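Side-chain contacts in rhamnosidase B (Bacillus sp., PDB 2OKX), which hydrolyses terminal alpha-L-rhamnose residues from glycosides, as a member of glycoside hydrolase family 78: residues R143-C146 with Q147-F150; V566-P569 with S570-V574. All blocks are in the same frame, centred on the assembly; numbering follows the deposited sequence.

Overall arrangement
Interaction 1 (143-150) comes first along the chain, in the loop between strands 130-133 and 153-155, within the N-terminal rhamnosidase domain. Interaction 2 (566-574) follows more than 400 residues later, in the loop between helices 544-559 and 577-590 of the six-hairpin glycosidase domain, at the middle of the molecule. Their centres lie about 11 Å apart, and the two loops touch: Gln148 of the first packs against the backbone of Ser570, Tyr571 and Glu572 in the second, next to Gln573. A chain turn from a beta-rich region thus meets a loop of the helical domain. Glycerol, probably from the crystallisation liquor, lies near Gln147 and near Glu572, which may mark a pocket where the loops meet.

Interaction 1 (R143-C146 with Q147-F150); sequences RMAC and QQGF
Arg143 folds its side chain back along the chain that returns from the turn, over Gln148 to Phe150. CB lies at the margin of the Phe150 ring, and CG stands opposite the residue's own nitrogen, with chi1 at 174°. Beyond it the chain bends at chi2 (67°), which sets CD over one face of the Phe150 ring, 4.0 Å from the ring centroid: a CH-pi contact, off-centre toward the rim. CD also lies 3.2 Å from Gly149 O. The guanidinium then turns its edge to the backbone. NE bonds Gln148 O at 2.8 Å, and NH2 bonds the same Gln148 O at 2.8 Å, so two nitrogens hold one oxygen side-on, with that oxygen almost in the guanidinium plane. NE adds a weak bond to Gly149 O. This double grip should fix the rotation of the flat group.

Gly149 O is chiefly taken by Met144 N at 2.8 Å. Farther out, Met144 CE rests against the Gln148 amide. The whole is a type I beta-turn at Ala145-Gln148, closed by the bond from Gln148 N to Ala145 O and followed by a single Arg143-Phe150 beta bridge, in the loop between strands 130-133 and 153-155.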
ATOM      1  N   ARG A 143     -12.680   5.782  -7.602  1.00 21.28           N
ATOM      2  CA  ARG A 143     -11.750   6.029  -6.515  1.00 21.39           C
ATOM      3  C   ARG A 143     -11.024   4.686  -6.501  1.00 19.97           C
ATOM      4  O   ARG A 143     -11.661   3.633  -6.568  1.00 19.32           O
ATOM      5  CB  ARG A 143     -12.504   6.248  -5.198  1.00 21.72           C
ATOM      6  CG  ARG A 143     -11.609   6.369  -3.969  1.00 21.93           C
ATOM      7  CD  ARG A 143     -10.753   7.627  -3.995  1.00 21.86           C
ATOM      8  NE  ARG A 143      -9.707   7.565  -2.976  1.00 22.73           N
ATOM      9  CZ  ARG A 143      -9.910   7.706  -1.669  1.00 23.02           C
ATOM     10  NH1 ARG A 143     -11.128   7.934  -1.194  1.00 24.15           N
ATOM     11  NH2 ARG A 143      -8.892   7.583  -0.828  1.00 22.10           N
ATOM     12  N   MET A 144      -9.702   4.718  -6.435  1.00 20.37           N
ATOM     13  CA  MET A 144      -8.916   3.490  -6.461  1.00 20.64           C
ATOM     14  C   MET A 144      -9.121   2.601  -5.240  1.00 20.61           C
ATOM     15  O   MET A 144      -9.397   1.408  -5.370  1.00 21.78           O
ATOM     16  CB  MET A 144      -7.438   3.838  -6.605  1.00 20.39           C
ATOM     17  CG  MET A 144      -6.536   2.666  -6.949  1.00 19.87           C
ATOM     18  SD  MET A 144      -4.934   3.304  -7.456  1.00 21.49           S
ATOM     19  CE  MET A 144      -3.871   1.840  -7.219  1.00 20.68           C
ATOM     20  N   ALA A 145      -8.983   3.187  -4.058  1.00 20.89           N
ATOM     21  CA  ALA A 145      -9.140   2.451  -2.810  1.00 21.51           C
ATOM     22  C   ALA A 145      -9.242   3.451  -1.673  1.00 21.35           C
ATOM     23  O   ALA A 145      -8.896   4.625  -1.838  1.00 21.81           O
ATOM     24  CB  ALA A 145      -7.933   1.532  -2.590  1.00 19.74           C
ATOM     25  N   CYS A 146      -9.702   2.995  -0.514  1.00 21.77           N
ATOM     26  CA  CYS A 146      -9.818   3.901   0.621  1.00 22.30           C
ATOM     27  C   CYS A 146      -8.453   4.484   0.970  1.00 22.42           C
ATOM     28  O   CYS A 146      -8.362   5.587   1.509  1.00 22.94           O
ATOM     29  CB  CYS A 146     -10.412   3.180   1.840  1.00 23.21           C
ATOM     30  SG  CYS A 146      -9.404   1.836   2.541  1.00 24.72           S
ATOM     31  N   GLN A 147      -7.391   3.754   0.632  1.00 22.98           N
ATOM     32  CA  GLN A 147      -6.033   4.193   0.941  1.00 21.72           C
ATOM     33  C   GLN A 147      -5.372   5.053  -0.127  1.00 22.10           C
ATOM     34  O   GLN A 147      -4.456   5.822   0.174  1.00 23.13           O
ATOM     35  CB  GLN A 147      -5.108   2.982   1.181  1.00 22.86           C
ATOM     36  CG  GLN A 147      -5.613   1.938   2.178  1.00 22.44           C
ATOM     37  CD  GLN A 147      -6.415   0.837   1.514  1.00 24.75           C
ATOM     38  OE1 GLN A 147      -6.783   0.944   0.344  1.00 24.38           O
ATOM     39  NE2 GLN A 147      -6.698  -0.228   2.262  1.00 24.26           N
ATOM     40  N   GLN A 148      -5.839   4.946  -1.366  1.00 22.83           N
ATOM     41  CA  GLN A 148      -5.182   5.653  -2.456  1.00 22.56           C
ATOM     42  C   GLN A 148      -5.946   6.728  -3.228  1.00 21.76           C
ATOM     43  O   GLN A 148      -6.928   7.283  -2.745  1.00 21.38           O
ATOM     44  CB  GLN A 148      -4.637   4.603  -3.424  1.00 23.47           C
ATOM     45  CG  GLN A 148      -4.075   3.371  -2.704  1.00 22.24           C
ATOM     46  CD  GLN A 148      -3.039   2.636  -3.530  1.00 21.11           C
ATOM     47  OE1 GLN A 148      -3.070   1.405  -3.654  1.00 21.05           O
ATOM     48  NE2 GLN A 148      -2.109   3.386  -4.096  1.00 17.43           N
ATOM     49  N   GLY A 149      -5.461   7.016  -4.436  1.00 22.00           N
ATOM     50  CA  GLY A 149      -6.077   8.031  -5.274  1.00 20.09           C
ATOM     51  C   GLY A 149      -7.188   7.531  -6.176  1.00 19.59           C
ATOM     52  O   GLY A 149      -8.182   6.987  -5.700  1.00 20.86           O
ATOM     53  N   PHE A 150      -7.013   7.695  -7.484  1.00 19.16           N
ATOM     54  CA  PHE A 150      -8.033   7.284  -8.447  1.00 20.05           C
ATOM     55  C   PHE A 150      -7.492   6.493  -9.634  1.00 20.08           C
ATOM     56  O   PHE A 150      -6.371   6.725 -10.086  1.00 22.08           O
ATOM     57  CB  PHE A 150      -8.744   8.528  -8.998  1.00 19.96           C
ATOM     58  CG  PHE A 150      -9.418   9.364  -7.947  1.00 17.75           C
ATOM     59  CD1 PHE A 150     -10.775   9.207  -7.679  1.00 21.27           C
ATOM     60  CD2 PHE A 150      -8.697  10.304  -7.222  1.00 21.51           C
ATOM     61  CE1 PHE A 150     -11.405   9.975  -6.705  1.00 21.76           C
ATOM     62  CE2 PHE A 150      -9.318  11.079  -6.240  1.00 23.33           C
ATOM     63  CZ  PHE A 150     -10.674  10.913  -5.983  1.00 21.41           C
TER

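Interaction 2 (V566-P569 with S570-V574); sequences VDCP and SYEQV
Asp567 and Val574 are tied together by two hydrogen bonds. Asp567 N donates to Val574 O at 2.8 Å, and Val574 N returns a bond to the carboxylate, reaching Asp567 OD1 at 3.1 Å nearly along its C-O axis. The side chain can reach back because CG sits between the backbone nitrogen and carbonyl carbon (chi1 58°). OD2 turns toward Glu572, whose OE2 is 3.2 Å from Asp567 OD2; the side chains cross at about a right angle, with the carboxylate planes 72° apart. Each of these close acidic groups has outside partners: Glu572 OE1 forms a salt bridge with Arg858, OE2 accepts from Trp576 NE1, and a bound glycerol hydroxyl bonds Asp567 OD2. Paired acids beside a glycerol are consistent with a sugar-binding pocket in the glycosidase domain.

Sulfur takes the next bond: Glu572 N hydrogen-bonds Cys568 SG, 3.5 Å away, with a fairly straight N-H (154°). Gln573 makes a weak backbone bond to Cys568 O, while its NE2 hydrogen-bonds Pro569 O at 2.8 Å from above the carbonyl plane and also Arg502 O. An alanine in place of Asp567 would probably leave Val574 N without its carboxylate acceptor and the glycerol hydroxyl without one of its partners.

Packing completes the turn. Val566 CG1 lies against the Gln573 carbonyl, Val566 CA makes a CA-H...O contact with Val574 O, and Cys568 SG touches Tyr571 CB. The whole buried loop links helix 544-559 to helix 577-590; Pro569 rests on strand 446-448, and Val574 reaches the loop at Phe102, so the turn is wedged between the helical domain and the beta regions.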
ATOM      1  N   VAL A 566       6.467   0.588   2.446  1.00 17.67           N
ATOM      2  CA  VAL A 566       5.014   0.492   2.354  1.00 17.50           C
ATOM      3  C   VAL A 566       4.620  -0.931   2.715  1.00 18.26           C
ATOM      4  O   VAL A 566       5.449  -1.843   2.661  1.00 19.35           O
ATOM      5  CB  VAL A 566       4.470   0.835   0.933  1.00 18.75           C
ATOM      6  CG1 VAL A 566       4.740   2.290   0.612  1.00 18.74           C
ATOM      7  CG2 VAL A 566       5.098  -0.069  -0.112  1.00 19.27           C
ATOM      8  N   ASP A 567       3.370  -1.116   3.116  1.00 17.26           N
ATOM      9  CA  ASP A 567       2.888  -2.440   3.482  1.00 18.23           C
ATOM     10  C   ASP A 567       2.870  -3.348   2.254  1.00 18.70           C
ATOM     11  O   ASP A 567       3.307  -4.496   2.318  1.00 18.47           O
ATOM     12  CB  ASP A 567       1.484  -2.344   4.107  1.00 17.44           C
ATOM     13  CG  ASP A 567       0.464  -1.681   3.184  1.00 20.17           C
ATOM     14  OD1 ASP A 567       0.849  -0.779   2.411  1.00 20.52           O
ATOM     15  OD2 ASP A 567      -0.733  -2.045   3.250  1.00 18.94           O
ATOM     16  N   CYS A 568       2.377  -2.823   1.136  1.00 17.67           N
ATOM     17  CA  CYS A 568       2.308  -3.584  -0.108  1.00 18.68           C
ATOM     18  C   CYS A 568       2.200  -2.648  -1.314  1.00 19.27           C
ATOM     19  O   CYS A 568       1.828  -1.484  -1.179  1.00 19.78           O
ATOM     20  CB  CYS A 568       1.110  -4.543  -0.085  1.00 18.13           C
ATOM     21  SG  CYS A 568      -0.503  -3.743   0.132  1.00 21.59           S
ATOM     22  N   PRO A 569       2.533  -3.150  -2.513  1.00 18.76           N
ATOM     23  CA  PRO A 569       2.469  -2.339  -3.733  1.00 18.39           C
ATOM     24  C   PRO A 569       1.109  -2.343  -4.437  1.00 18.50           C
ATOM     25  O   PRO A 569       0.843  -1.495  -5.291  1.00 17.82           O
ATOM     26  CB  PRO A 569       3.549  -2.966  -4.600  1.00 19.22           C
ATOM     27  CG  PRO A 569       3.367  -4.432  -4.290  1.00 18.43           C
ATOM     28  CD  PRO A 569       3.205  -4.438  -2.773  1.00 19.06           C
ATOM     29  N   SER A 570       0.253  -3.296  -4.081  1.00 19.54           N
ATOM     30  CA  SER A 570      -1.053  -3.402  -4.720  1.00 18.78           C
ATOM     31  C   SER A 570      -2.185  -2.658  -4.014  1.00 19.83           C
ATOM     32  O   SER A 570      -2.533  -1.542  -4.405  1.00 19.48           O
ATOM     33  CB  SER A 570      -1.434  -4.878  -4.893  1.00 20.93           C
ATOM     34  OG  SER A 570      -1.449  -5.556  -3.648  1.00 24.00           O
ATOM     35  N   TYR A 571      -2.751  -3.267  -2.974  1.00 18.73           N
ATOM     36  CA  TYR A 571      -3.871  -2.668  -2.257  1.00 20.08           C
ATOM     37  C   TYR A 571      -3.681  -1.300  -1.612  1.00 21.95           C
ATOM     38  O   TYR A 571      -4.553  -0.437  -1.746  1.00 21.47           O
ATOM     39  CB  TYR A 571      -4.403  -3.625  -1.178  1.00 20.36           C
ATOM     40  CG  TYR A 571      -4.953  -4.925  -1.724  1.00 20.81           C
ATOM     41  CD1 TYR A 571      -4.116  -6.013  -1.963  1.00 20.80           C
ATOM     42  CD2 TYR A 571      -6.302  -5.045  -2.058  1.00 20.11           C
ATOM     43  CE1 TYR A 571      -4.604  -7.189  -2.527  1.00 20.85           C
ATOM     44  CE2 TYR A 571      -6.804  -6.213  -2.627  1.00 20.18           C
ATOM     45  CZ  TYR A 571      -5.951  -7.279  -2.862  1.00 21.27           C
ATOM     46  OH  TYR A 571      -6.429  -8.417  -3.469  1.00 20.29           O
ATOM     47  N   GLU A 572      -2.554  -1.074  -0.939  1.00 19.80           N
ATOM     48  CA  GLU A 572      -2.387   0.190  -0.228  1.00 20.19           C
ATOM     49  C   GLU A 572      -1.244   1.149  -0.572  1.00 20.94           C
ATOM     50  O   GLU A 572      -1.485   2.350  -0.728  1.00 18.61           O
ATOM     51  CB  GLU A 572      -2.368  -0.107   1.278  1.00 20.06           C
ATOM     52  CG  GLU A 572      -3.348  -1.217   1.675  1.00 19.17           C
ATOM     53  CD  GLU A 572      -3.639  -1.265   3.166  1.00 20.88           C
ATOM     54  OE1 GLU A 572      -4.175  -2.294   3.634  1.00 21.24           O
ATOM     55  OE2 GLU A 572      -3.350  -0.275   3.868  1.00 22.68           O
ATOM     56  N   GLN A 573      -0.014   0.643  -0.680  1.00 17.54           N
ATOM     57  CA  GLN A 573       1.136   1.504  -0.973  1.00 18.70           C
ATOM     58  C   GLN A 573       1.253   2.534   0.157  1.00 20.24           C
ATOM     59  O   GLN A 573       1.655   3.683  -0.060  1.00 21.09           O
ATOM     60  CB  GLN A 573       0.947   2.215  -2.320  1.00 19.54           C
ATOM     61  CG  GLN A 573       1.014   1.288  -3.537  1.00 19.47           C
ATOM     62  CD  GLN A 573       0.494   1.939  -4.815  1.00 19.05           C
ATOM     63  OE1 GLN A 573       0.680   3.134  -5.041  1.00 19.62           O
ATOM     64  NE2 GLN A 573      -0.145   1.140  -5.665  1.00 17.91           N
ATOM     65  N   VAL A 574       0.904   2.095   1.363  1.00 19.11           N
ATOM     66  CA  VAL A 574       0.925   2.942   2.556  1.00 19.33           C
ATOM     67  C   VAL A 574       2.093   2.660   3.497  1.00 19.43           C
ATOM     68  O   VAL A 574       2.462   1.506   3.718  1.00 16.00           O
ATOM     69  CB  VAL A 574      -0.390   2.768   3.362  1.00 19.94           C
ATOM     70  CG1 VAL A 574      -0.302   3.505   4.699  1.00 20.75           C
ATOM     71  CG2 VAL A 574      -1.567   3.295   2.553  1.00 20.37           C
TER